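Light Chain (Clostridium botulinum, PDB 6BVD) acts as the zinc-dependent protease domain of the mosaic botulinum neurotoxin HA and, as in related toxins, probably cleaves a neuronal SNARE protein. Local coordinates at residues His232-His235 and Gly236-Thr240; Glu181-Pro184 and Tyr185-Phe189; Tyr345-Ile348 and Tyr349-Glu353; Tyr287-Val290 and Leu291-Lys295; Phe316-Leu319 and Tyr320-Lys323. One frame throughout, in Å; residues are numbered along the deposited sequence. Where two conformers were deposited one is given.

Contact 1 of 5, residues His232-His235 and Gly236-Thr240; sequences HVLH and GLYGT. With ACT (acetate ion), chain F.
A Schellman motif closes the C-terminal end of the zinc-binding HExxH helix 222-237, where Thr240 N and Gly239 N turn back to His235 O and Gly236 O. The first of these hydrogen bonds measures 2.9 Å from Thr240 N to His235 O. Gly239 takes a positive phi of 70°, which turns the chain out of the helix. Along one flank the Leu234 and Tyr238 side chains run side by side, Leu234 CD1 lying 3.7 Å from Tyr238 CE2; on another, Val233 CG1 meets Leu237 CD1. Thr240 OG1 sits 3.3 Å from His235 CB and is hydrogen-bonded to Tyr349 OH. One acetate oxygen, OXT, lies in the planes of both histidine rings, 2.8 Å from His232 ND1 and 2.6 Å from His235 ND1, with N-H...O angles of 174° and 175°. His232 NE2 binds zinc together with His228 and Glu266. The nearly straight bond from His232 ND1 probably helps hold the rotation of this zinc-binding ring. The two N-H groups, with Ile242 N also bonded to the acetate, suggest a spot that can receive a small anion, here an acetate probably from the crystallisation liquor.

Contact 2 of 5, residues Glu181-Pro184 and Tyr185-Phe189; sequences EATP and YKDGF
Thr183 lies against both Tyr185 and Lys186 in two overlapping type I beta turns, within the loop that leads from strand 168-171 to strand 193-196. Pro184 and Tyr185 are the central residues of the first turn, Tyr185 and Lys186 those of the second. Lys186 N bonds to Thr183 O (3.0 Å), and Asp187 N bonds to Pro184 O (3.1 Å). Both donors stand above the plane of the carbonyl they use, the second by 72°.

The Tyr185 side chain folds back along its own backbone because CG stands between the backbone N and the carbonyl carbon (chi1 59°). This carries the ring across Thr183 at an oblique angle, with Tyr185 CE2 3.7 Å from Thr183 CB. Thr183 CG2 is directed to the phenol end, near Tyr185 OH, while Thr183 O overhangs one face of the ring toward its rim. The other branch, Thr183 OG1, faces the aliphatic part of Lys186 and approaches its CD to 3.7 Å. The lysine chain passes across the threonine, bends at chi3, and delivers NZ to a hydrogen bond with Thr243 OG1. Elsewhere the Tyr185 ring makes an edge-to-face contact with Tyr241.

Past Lys186 the chain changes direction at Gly188, whose phi is positive, and brings Phe189 back to the proline. Phe189 also reaches Ile297 and Arg300 of helix 280-301. Pro184 O lies near the plane of the Phe189 ring, at its edge, and Pro184 CB packs on Phe189 CB at 3.7 Å.

Contact 3 of 5, residues Tyr345-Ile348 and Tyr349-Glu353; sequences YKKI and YSFTE
Tyr345 and Tyr349 are joined by a helical bond near the end of helix 338-348, from Tyr349 N to Tyr345 O at 3.1 Å. The next step is tighter: Lys347 O accepts from both Ser350 N and Ser350 OG, the hydroxyl bond being the shorter at 2.7 Å. Ser350 N stands 72° out of that carbonyl plane, whereas OG is tilted only slightly from it. Beyond, the chain straightens towards Thr352, which caps the N terminus of helix 353-360 through a bond from Asn355 N to its OG1.

The Tyr345 ring offers one face to the CD2-CE2 side of Tyr349, with Tyr345 CZ 3.8 Å from Tyr349 CE2. The planes are inclined by 37°, so the pair is oblique. Ile348 CG2 makes a CH-pi contact over a face of the Tyr349 ring, 4.2 Å from its centroid. Ile348 O meets the edge of the Phe351 ring, close to Phe351 CD2, and one water ties Ile348 O to Phe351 O.

A second water links the phenols, lying 2.8 Å from Tyr345 OH and 2.9 Å from Tyr349 OH. It donates to the Tyr349 oxygen, which is also hydrogen-bonded to Thr240 OG1. With its ring stacked on His235, Tyr349 is thus held by ring contacts and by two polar partners at its hydroxyl, beside one of the two histidines that bind the acetate.

Contact 4 of 5, residues Tyr287-Val290 and Leu291-Lys295; sequences YNKV and LSDYK
Val290 CG1 stands anti to the backbone N (chi1 177°), and Tyr294 CG stands anti to its carbonyl carbon, which directs both side chains the same way from helix 280-301, one turn apart. A chi2 of 6° then turns the tyrosine ring flat towards the valine. The result is a CH-pi contact over the ring face: Val290 CG1 lies 3.8 Å from the Tyr294 centroid and 14° off the ring normal. Its nearest ring atom is Tyr294 CZ, at 3.7 Å, so the methyl sits towards the phenol end of the ring.

Lys289 and Asp293, the neighbouring pair one turn apart, meet through solvent. The lysine chain bends at chi3 and chi4, curling its amine round towards the carboxylate, yet Lys289 NZ remains 4.7 Å from Asp293 OD2. A water bridges them, accepting from Lys289 NZ at 3.0 Å and donating to Asp293 OD2 at 2.6 Å. The opposite charges probably still attract across this bridge. Beneath both pairs runs an unbroken alpha-helical ladder: Leu291 N to Tyr287 O, Ser292 N to Asn288 O, Asp293 N to Lys289 O, and Tyr294 N to Val290 O at 2.9 Å.

The apolar flank of this helix rests on helix 338-348. Val290 packs on Tyr345, Leu291 on Phe341 and Tyr294 on Leu344, while the Tyr287 ring meets both Phe341 and Tyr345 edge-to-face. At its tip, Tyr294 OH is hydrogen-bonded to Tyr238 O, just past the end of helix 222-237.

Contact 5 of 5, residues Phe316-Leu319 and Tyr320-Lys323; sequences FKNL and YEWK
Phe316 and Tyr320 mark successive turns of helix 313-323, whose backbone ladder is regular, from Tyr320 N bonded to Phe316 O at 3.0 Å through to Lys323 N bonded to Leu319 O at 2.9 Å. The two aromatic side chains run side by side. Tyr320 CG lies anti to the carbonyl carbon (chi1 -64°), which lays the ring back along the preceding turn, with Tyr320 CD2 3.2 Å from Phe316 O. At the far end the phenol oxygen approaches the edge of the phenylalanine ring, Tyr320 OH being 3.7 Å from Phe316 CD1. That hydroxyl is hydrogen-bonded to Pro118 O.

On another flank the link is polar and runs through solvent. One water donates to Glu321 OE1 at 2.6 Å and to Asn318 OD1, the latter at a doubtfully short distance. Another donates to Asn318 O at 2.8 Å and only weakly to Glu321 OE1.

The aromatic flank packs against the loop carrying Ile117 and Leu120, with Phe130 of strand 129-130 also touching Phe316, while Glu321 touches Tyr334 of strand 334-335. Lys323 extends fully, and its NZ is hydrogen-bonded to Ile117 O and to Leu237 O, the latter at the end of helix 222-237.

Along the chain the order is contact 2, 1, 4, 5, 3, and all five belong to the zinc protease domain. Contact 1, at the end of helix 222-237, is the hub: its centre is about 10 Å from that of contact 2, 11 Å from contact 3, 14 Å from contact 4 and 17 Å from contact 5, and it touches all four. Gly239 O probably bonds to Gly188 N of contact 2, while Leu234 packs on Phe351 of contact 3. Contacts 3 and 4 touch through helices 338-348 and 280-301, whereas contacts 3 and 5 do not. The end of the zinc-binding helix is thus embedded among three later helices and the 181-189 loop.

Contact 1 of 5, residues His232-His235 and Gly236-Thr240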
# COMPACT_ATOMS: atom_id res chain seq x y z
N HIS A 232 20.33 -14.31 -2.71
CA HIS A 232 21.67 -14.60 -2.18
C HIS A 232 21.62 -14.90 -0.65
O HIS A 232 22.33 -15.76 -0.17
CB HIS A 232 22.63 -13.43 -2.40
CG HIS A 232 23.06 -13.21 -3.83
ND1 HIS A 232 23.55 -14.21 -4.64
CD2 HIS A 232 23.12 -12.08 -4.57
CE1 HIS A 232 23.87 -13.72 -5.82
NE2 HIS A 232 23.62 -12.42 -5.80
N VAL A 233 20.84 -14.13 0.10
CA VAL A 233 20.66 -14.35 1.55
C VAL A 233 20.13 -15.75 1.77
O VAL A 233 20.65 -16.53 2.55
CB VAL A 233 19.67 -13.33 2.14
CG1 VAL A 233 19.22 -13.66 3.63
CG2 VAL A 233 20.19 -11.95 1.99
N LEU A 234 19.10 -16.09 1.00
CA LEU A 234 18.47 -17.38 1.10
C LEU A 234 19.45 -18.52 0.88
O LEU A 234 19.39 -19.55 1.59
CB LEU A 234 17.30 -17.49 0.10
CG LEU A 234 16.43 -18.73 0.30
CD1 LEU A 234 15.78 -18.71 1.69
CD2 LEU A 234 15.32 -18.77 -0.77
N HIS A 235 20.33 -18.39 -0.11
CA HIS A 235 21.33 -19.41 -0.33
C HIS A 235 22.22 -19.50 0.93
O HIS A 235 22.58 -20.58 1.37
CB HIS A 235 22.18 -19.12 -1.59
CG HIS A 235 21.36 -19.05 -2.86
ND1 HIS A 235 21.74 -18.31 -3.96
CD2 HIS A 235 20.23 -19.69 -3.21
CE1 HIS A 235 20.84 -18.46 -4.92
NE2 HIS A 235 19.91 -19.29 -4.50
N GLY A 236 22.59 -18.35 1.48
CA GLY A 236 23.46 -18.35 2.67
C GLY A 236 22.79 -19.00 3.91
O GLY A 236 23.41 -19.73 4.66
N LEU A 237 21.51 -18.73 4.09
CA LEU A 237 20.74 -19.27 5.22
C LEU A 237 20.66 -20.79 5.12
O LEU A 237 20.70 -21.51 6.13
CB LEU A 237 19.33 -18.66 5.29
CG LEU A 237 19.26 -17.19 5.73
CD1 LEU A 237 17.85 -16.65 5.73
CD2 LEU A 237 19.87 -17.02 7.17
N TYR A 238 20.56 -21.29 3.88
CA TYR A 238 20.56 -22.72 3.63
C TYR A 238 21.99 -23.31 3.50
O TYR A 238 22.16 -24.51 3.27
CB TYR A 238 19.72 -23.04 2.36
CG TYR A 238 18.25 -23.20 2.68
CD1 TYR A 238 17.75 -24.38 3.24
CD2 TYR A 238 17.34 -22.17 2.41
CE1 TYR A 238 16.35 -24.53 3.51
CE2 TYR A 238 15.98 -22.30 2.71
CZ TYR A 238 15.48 -23.48 3.24
OH TYR A 238 14.11 -23.58 3.49
N GLY A 239 23.01 -22.46 3.64
CA GLY A 239 24.39 -22.94 3.63
C GLY A 239 24.85 -23.42 2.23
O GLY A 239 25.78 -24.25 2.14
N THR A 240 24.20 -22.93 1.17
CA THR A 240 24.56 -23.30 -0.23
C THR A 240 25.30 -22.17 -0.93
O THR A 240 25.56 -22.24 -2.15
CB THR A 240 23.30 -23.61 -1.10
OG1 THR A 240 22.61 -22.39 -1.35
CG2 THR A 240 22.33 -24.58 -0.38
C ACT F . 25.15 -17.25 -3.83
O ACT F . 25.44 -18.44 -3.59
OXT ACT F . 23.96 -16.91 -4.02
CH3 ACT F . 26.24 -16.21 -3.87

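Contact 2 of 5, residues Glu181-Pro184 and Tyr185-Phe189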
# COMPACT_ATOMS: atom_id res chain seq x y z
N GLU A 181 39.27 -19.99 10.36
CA GLU A 181 38.05 -19.36 9.83
C GLU A 181 37.04 -20.39 9.32
O GLU A 181 37.33 -21.19 8.44
CB GLU A 181 38.39 -18.36 8.72
CG GLU A 181 39.05 -17.11 9.25
CD GLU A 181 39.19 -16.01 8.21
OE1 GLU A 181 38.55 -16.10 7.14
OE2 GLU A 181 39.96 -15.06 8.46
N ALA A 182 35.88 -20.39 9.96
CA ALA A 182 34.77 -21.20 9.52
C ALA A 182 33.80 -20.31 8.76
O ALA A 182 33.53 -19.16 9.17
CB ALA A 182 34.08 -21.87 10.69
N THR A 183 33.26 -20.83 7.67
CA THR A 183 32.23 -20.11 6.91
C THR A 183 30.97 -20.97 6.80
O THR A 183 30.70 -21.57 5.76
CB THR A 183 32.75 -19.75 5.48
OG1 THR A 183 33.16 -20.95 4.83
CG2 THR A 183 33.93 -18.83 5.59
N PRO A 184 30.19 -21.04 7.89
CA PRO A 184 29.08 -21.98 7.90
C PRO A 184 28.02 -21.71 6.83
O PRO A 184 27.33 -22.66 6.50
CB PRO A 184 28.46 -21.83 9.32
CG PRO A 184 29.16 -20.60 9.92
CD PRO A 184 30.47 -20.47 9.22
N TYR A 185 27.91 -20.48 6.33
CA TYR A 185 26.97 -20.17 5.28
C TYR A 185 27.32 -20.80 3.90
O TYR A 185 26.50 -20.68 2.95
CB TYR A 185 26.84 -18.65 5.13
CG TYR A 185 28.14 -17.98 4.82
CD1 TYR A 185 28.50 -17.70 3.49
CD2 TYR A 185 29.05 -17.64 5.83
CE1 TYR A 185 29.67 -17.08 3.19
CE2 TYR A 185 30.21 -17.02 5.52
CZ TYR A 185 30.54 -16.74 4.21
OH TYR A 185 31.73 -16.15 3.91
N LYS A 186 28.50 -21.42 3.80
CA LYS A 186 28.96 -22.15 2.59
C LYS A 186 28.97 -23.66 2.81
O LYS A 186 29.17 -24.45 1.87
CB LYS A 186 30.37 -21.71 2.18
CG LYS A 186 30.49 -20.22 1.90
CD LYS A 186 31.93 -19.78 1.58
CE LYS A 186 32.32 -20.03 0.14
NZ LYS A 186 33.67 -19.45 -0.15
N ASP A 187 28.70 -24.08 4.05
CA ASP A 187 28.86 -25.48 4.41
C ASP A 187 27.56 -26.18 4.87
O ASP A 187 27.65 -27.15 5.61
CB ASP A 187 29.89 -25.61 5.56
CG ASP A 187 31.29 -25.16 5.16
OD1 ASP A 187 31.66 -25.22 3.96
OD2 ASP A 187 32.02 -24.74 6.08
N GLY A 188 26.38 -25.72 4.43
CA GLY A 188 25.11 -26.33 4.81
C GLY A 188 24.46 -25.80 6.09
O GLY A 188 23.26 -25.91 6.24
N PHE A 189 25.25 -25.29 7.04
CA PHE A 189 24.74 -24.74 8.31
C PHE A 189 23.99 -23.42 8.18
O PHE A 189 22.92 -23.20 8.79
CB PHE A 189 25.91 -24.57 9.31
CG PHE A 189 26.69 -25.83 9.53
CD1 PHE A 189 26.20 -26.83 10.35
CD2 PHE A 189 27.95 -26.02 8.91
CE1 PHE A 189 26.93 -27.97 10.58
CE2 PHE A 189 28.68 -27.17 9.14
CZ PHE A 189 28.18 -28.14 9.96

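Contact 3 of 5, residues Tyr345-Ile348 and Tyr349-Glu353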
# COMPACT_ATOMS: atom_id res chain seq x y z
N TYR A 345 16.17 -28.87 -2.86
CA TYR A 345 17.15 -28.21 -3.70
C TYR A 345 16.44 -27.45 -4.80
O TYR A 345 16.76 -26.30 -5.10
CB TYR A 345 18.14 -29.25 -4.26
CG TYR A 345 19.36 -28.65 -4.91
CD1 TYR A 345 20.50 -28.40 -4.17
CD2 TYR A 345 19.37 -28.33 -6.28
CE1 TYR A 345 21.64 -27.84 -4.76
CE2 TYR A 345 20.49 -27.78 -6.87
CZ TYR A 345 21.62 -27.54 -6.10
OH TYR A 345 22.76 -26.98 -6.69
N LYS A 346 15.39 -28.06 -5.35
CA LYS A 346 14.64 -27.43 -6.42
C LYS A 346 13.97 -26.18 -5.88
O LYS A 346 14.00 -25.13 -6.54
CB LYS A 346 13.63 -28.41 -7.01
CG LYS A 346 12.75 -27.88 -8.12
CD LYS A 346 11.76 -28.97 -8.55
CE LYS A 346 10.86 -28.52 -9.69
NZ LYS A 346 10.09 -29.70 -10.20
N LYS A 347 13.42 -26.26 -4.68
CA LYS A 347 12.77 -25.14 -4.04
C LYS A 347 13.72 -23.99 -3.77
O LYS A 347 13.42 -22.87 -4.08
CB LYS A 347 12.12 -25.58 -2.73
CG LYS A 347 11.42 -24.48 -1.98
CD LYS A 347 10.91 -24.88 -0.61
CE LYS A 347 12.01 -24.87 0.43
NZ LYS A 347 11.54 -24.92 1.82
N ILE A 348 14.91 -24.29 -3.27
CA ILE A 348 15.85 -23.26 -2.98
C ILE A 348 16.19 -22.51 -4.26
O ILE A 348 16.29 -21.33 -4.25
CB ILE A 348 17.12 -23.82 -2.35
CG1 ILE A 348 16.82 -24.43 -0.99
CG2 ILE A 348 18.18 -22.77 -2.23
CD1 ILE A 348 17.95 -25.21 -0.41
N TYR A 349 16.36 -23.22 -5.35
CA TYR A 349 16.75 -22.62 -6.59
C TYR A 349 15.60 -22.20 -7.47
O TYR A 349 15.81 -21.81 -8.57
CB TYR A 349 17.81 -23.43 -7.33
CG TYR A 349 19.09 -23.29 -6.60
CD1 TYR A 349 19.92 -22.20 -6.81
CD2 TYR A 349 19.44 -24.19 -5.62
CE1 TYR A 349 21.08 -22.05 -6.10
CE2 TYR A 349 20.60 -24.05 -4.91
CZ TYR A 349 21.40 -22.97 -5.16
OH TYR A 349 22.55 -22.83 -4.44
N SER A 350 14.39 -22.37 -6.99
CA SER A 350 13.21 -21.83 -7.63
C SER A 350 13.10 -20.31 -7.59
O SER A 350 12.46 -19.72 -8.40
CB SER A 350 11.95 -22.50 -7.13
OG SER A 350 11.58 -21.98 -5.90
N PHE A 351 13.69 -19.70 -6.59
CA PHE A 351 13.65 -18.26 -6.46
C PHE A 351 14.66 -17.57 -7.39
O PHE A 351 15.85 -17.65 -7.13
CB PHE A 351 13.91 -17.88 -5.02
CG PHE A 351 12.91 -18.47 -4.06
CD1 PHE A 351 11.70 -17.85 -3.87
CD2 PHE A 351 13.18 -19.64 -3.37
CE1 PHE A 351 10.74 -18.39 -2.97
CE2 PHE A 351 12.27 -20.19 -2.48
CZ PHE A 351 11.03 -19.55 -2.29
N THR A 352 14.19 -16.91 -8.45
CA THR A 352 15.10 -16.31 -9.43
C THR A 352 14.61 -14.94 -9.80
O THR A 352 13.42 -14.67 -9.70
CB THR A 352 15.23 -17.18 -10.71
OG1 THR A 352 13.96 -17.22 -11.40
CG2 THR A 352 15.67 -18.57 -10.37
N GLU A 353 15.51 -14.08 -10.27
CA GLU A 353 15.15 -12.74 -10.72
C GLU A 353 14.18 -12.83 -11.93
O GLU A 353 13.20 -12.10 -12.02
CB GLU A 353 16.39 -11.94 -11.09
CG GLU A 353 16.12 -10.54 -11.68
CD GLU A 353 17.39 -9.79 -12.04
OE1 GLU A 353 18.44 -10.07 -11.40
OE2 GLU A 353 17.36 -8.94 -12.98
O HOH W 1 24.13 -25.19 -5.03
O HOH W 2 17.69 -19.50 -5.88

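Contact 4 of 5, residues Tyr287-Val290 and Leu291-Lys295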
# COMPACT_ATOMS: atom_id res chain seq x y z
N TYR A 287 25.14 -29.63 -6.61
CA TYR A 287 24.12 -30.52 -6.09
C TYR A 287 24.72 -31.57 -5.16
O TYR A 287 24.17 -31.84 -4.07
CB TYR A 287 23.36 -31.17 -7.24
CG TYR A 287 22.17 -32.03 -6.85
CD1 TYR A 287 20.88 -31.51 -6.84
CD2 TYR A 287 22.34 -33.39 -6.55
CE1 TYR A 287 19.77 -32.30 -6.50
CE2 TYR A 287 21.24 -34.19 -6.22
CZ TYR A 287 19.97 -33.64 -6.20
OH TYR A 287 18.89 -34.44 -5.87
N ASN A 288 25.82 -32.18 -5.57
CA ASN A 288 26.44 -33.21 -4.74
C ASN A 288 27.15 -32.63 -3.51
O ASN A 288 27.23 -33.30 -2.47
CB ASN A 288 27.39 -34.06 -5.56
CG ASN A 288 26.64 -34.95 -6.53
OD1 ASN A 288 25.58 -35.49 -6.18
ND2 ASN A 288 27.14 -35.07 -7.76
N LYS A 289 27.66 -31.41 -3.61
CA LYS A 289 28.28 -30.77 -2.45
C LYS A 289 27.21 -30.52 -1.37
O LYS A 289 27.42 -30.84 -0.19
CB LYS A 289 28.95 -29.46 -2.83
CG LYS A 289 29.53 -28.70 -1.63
CD LYS A 289 30.04 -27.33 -2.05
CE LYS A 289 28.92 -26.52 -2.79
NZ LYS A 289 27.86 -25.83 -1.91
N VAL A 290 26.07 -29.96 -1.78
CA VAL A 290 25.00 -29.64 -0.81
C VAL A 290 24.47 -30.91 -0.17
O VAL A 290 24.23 -30.94 1.04
CB VAL A 290 23.81 -28.84 -1.44
CG1 VAL A 290 22.69 -28.58 -0.38
CG2 VAL A 290 24.29 -27.51 -2.02
N LEU A 291 24.32 -31.96 -0.97
CA LEU A 291 23.84 -33.24 -0.49
C LEU A 291 24.78 -33.85 0.55
O LEU A 291 24.34 -34.36 1.58
CB LEU A 291 23.66 -34.22 -1.65
CG LEU A 291 23.34 -35.67 -1.29
CD1 LEU A 291 22.01 -35.75 -0.52
CD2 LEU A 291 23.32 -36.57 -2.52
N SER A 292 26.07 -33.79 0.27
CA SER A 292 27.06 -34.24 1.22
C SER A 292 27.01 -33.41 2.54
O SER A 292 27.07 -33.98 3.64
CB SER A 292 28.44 -34.17 0.56
OG SER A 292 29.44 -34.46 1.49
N ASP A 293 26.86 -32.09 2.44
CA ASP A 293 26.79 -31.24 3.64
C ASP A 293 25.52 -31.52 4.46
O ASP A 293 25.56 -31.54 5.69
CB ASP A 293 26.81 -29.76 3.28
CG ASP A 293 28.19 -29.30 2.78
OD1 ASP A 293 29.18 -29.96 3.09
OD2 ASP A 293 28.26 -28.23 2.13
N TYR A 294 24.39 -31.72 3.78
CA TYR A 294 23.15 -32.02 4.52
C TYR A 294 23.19 -33.39 5.18
O TYR A 294 22.62 -33.53 6.26
CB TYR A 294 21.90 -31.91 3.64
CG TYR A 294 21.50 -30.49 3.31
CD1 TYR A 294 22.30 -29.42 3.69
CD2 TYR A 294 20.33 -30.23 2.62
CE1 TYR A 294 21.95 -28.15 3.40
CE2 TYR A 294 19.96 -28.94 2.32
CZ TYR A 294 20.79 -27.90 2.71
OH TYR A 294 20.43 -26.61 2.42
N LYS A 295 23.85 -34.38 4.57
CA LYS A 295 24.05 -35.69 5.21
C LYS A 295 24.86 -35.56 6.51
O LYS A 295 24.58 -36.26 7.51
CB LYS A 295 24.73 -36.69 4.29
CG LYS A 295 23.82 -37.35 3.24
CD LYS A 295 24.62 -38.24 2.28
CE LYS A 295 23.70 -38.88 1.23
NZ LYS A 295 24.43 -39.66 0.19
O HOH W 3 26.66 -26.75 0.64

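Contact 5 of 5, residues Phe316-Leu319 and Tyr320-Lys323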
# COMPACT_ATOMS: atom_id res chain seq x y z
N PHE A 316 14.08 -27.12 18.61
CA PHE A 316 15.05 -26.81 17.55
C PHE A 316 15.32 -28.02 16.68
O PHE A 316 15.52 -27.86 15.47
CB PHE A 316 16.38 -26.24 18.10
CG PHE A 316 16.35 -24.75 18.29
CD1 PHE A 316 16.88 -23.90 17.34
CD2 PHE A 316 15.74 -24.20 19.42
CE1 PHE A 316 16.84 -22.52 17.51
CE2 PHE A 316 15.68 -22.84 19.60
CZ PHE A 316 16.23 -21.98 18.63
N LYS A 317 15.32 -29.23 17.26
CA LYS A 317 15.46 -30.44 16.42
C LYS A 317 14.30 -30.60 15.43
O LYS A 317 14.50 -31.03 14.29
CB LYS A 317 15.56 -31.70 17.29
CG LYS A 317 16.89 -31.84 18.03
CD LYS A 317 16.94 -33.16 18.78
CE LYS A 317 18.26 -33.29 19.54
NZ LYS A 317 18.35 -34.60 20.25
N ASN A 318 13.09 -30.31 15.89
CA ASN A 318 11.94 -30.32 14.98
C ASN A 318 12.12 -29.28 13.89
O ASN A 318 11.81 -29.53 12.72
CB ASN A 318 10.64 -30.04 15.74
CG ASN A 318 10.33 -31.10 16.75
OD1 ASN A 318 10.90 -32.19 16.70
ND2 ASN A 318 9.44 -30.79 17.70
N LEU A 319 12.63 -28.13 14.27
CA LEU A 319 12.82 -27.05 13.31
C LEU A 319 13.82 -27.43 12.19
O LEU A 319 13.56 -27.14 11.00
CB LEU A 319 13.26 -25.81 14.04
CG LEU A 319 13.01 -24.47 13.38
CD1 LEU A 319 13.02 -23.43 14.48
CD2 LEU A 319 14.06 -24.17 12.33
N TYR A 320 14.94 -28.08 12.54
CA TYR A 320 15.95 -28.49 11.53
C TYR A 320 15.48 -29.72 10.73
O TYR A 320 15.83 -29.88 9.55
CB TYR A 320 17.32 -28.76 12.20
CG TYR A 320 17.88 -27.50 12.81
CD1 TYR A 320 17.89 -26.31 12.09
CD2 TYR A 320 18.35 -27.47 14.14
CE1 TYR A 320 18.31 -25.14 12.63
CE2 TYR A 320 18.81 -26.29 14.69
CZ TYR A 320 18.82 -25.12 13.95
OH TYR A 320 19.26 -23.90 14.47
N GLU A 321 14.65 -30.56 11.35
CA GLU A 321 14.06 -31.69 10.64
C GLU A 321 13.25 -31.16 9.45
O GLU A 321 13.38 -31.67 8.34
CB GLU A 321 13.16 -32.53 11.54
CG GLU A 321 12.41 -33.63 10.76
CD GLU A 321 11.36 -34.36 11.61
OE1 GLU A 321 11.17 -33.96 12.77
OE2 GLU A 321 10.71 -35.30 11.08
N TRP A 322 12.46 -30.12 9.71
CA TRP A 322 11.68 -29.45 8.67
C TRP A 322 12.53 -28.67 7.66
O TRP A 322 12.31 -28.79 6.43
CB TRP A 322 10.66 -28.50 9.29
CG TRP A 322 9.91 -27.80 8.23
CD1 TRP A 322 10.08 -26.51 7.85
CD2 TRP A 322 8.82 -28.32 7.45
NE1 TRP A 322 9.18 -26.19 6.86
CE2 TRP A 322 8.39 -27.28 6.61
CE3 TRP A 322 8.16 -29.56 7.38
CZ2 TRP A 322 7.34 -27.44 5.69
CZ3 TRP A 322 7.10 -29.72 6.49
CH2 TRP A 322 6.71 -28.66 5.66
N LYS A 323 13.46 -27.84 8.16
CA LYS A 323 14.31 -27.00 7.32
C LYS A 323 15.08 -27.82 6.28
O LYS A 323 15.11 -27.45 5.11
CB LYS A 323 15.33 -26.22 8.17
CG LYS A 323 16.28 -25.37 7.32
CD LYS A 323 17.37 -24.69 8.17
CE LYS A 323 18.20 -23.73 7.31
NZ LYS A 323 19.50 -23.28 7.85
O HOH W 4 11.98 -33.76 15.22
O HOH W 5 9.71 -31.25 12.12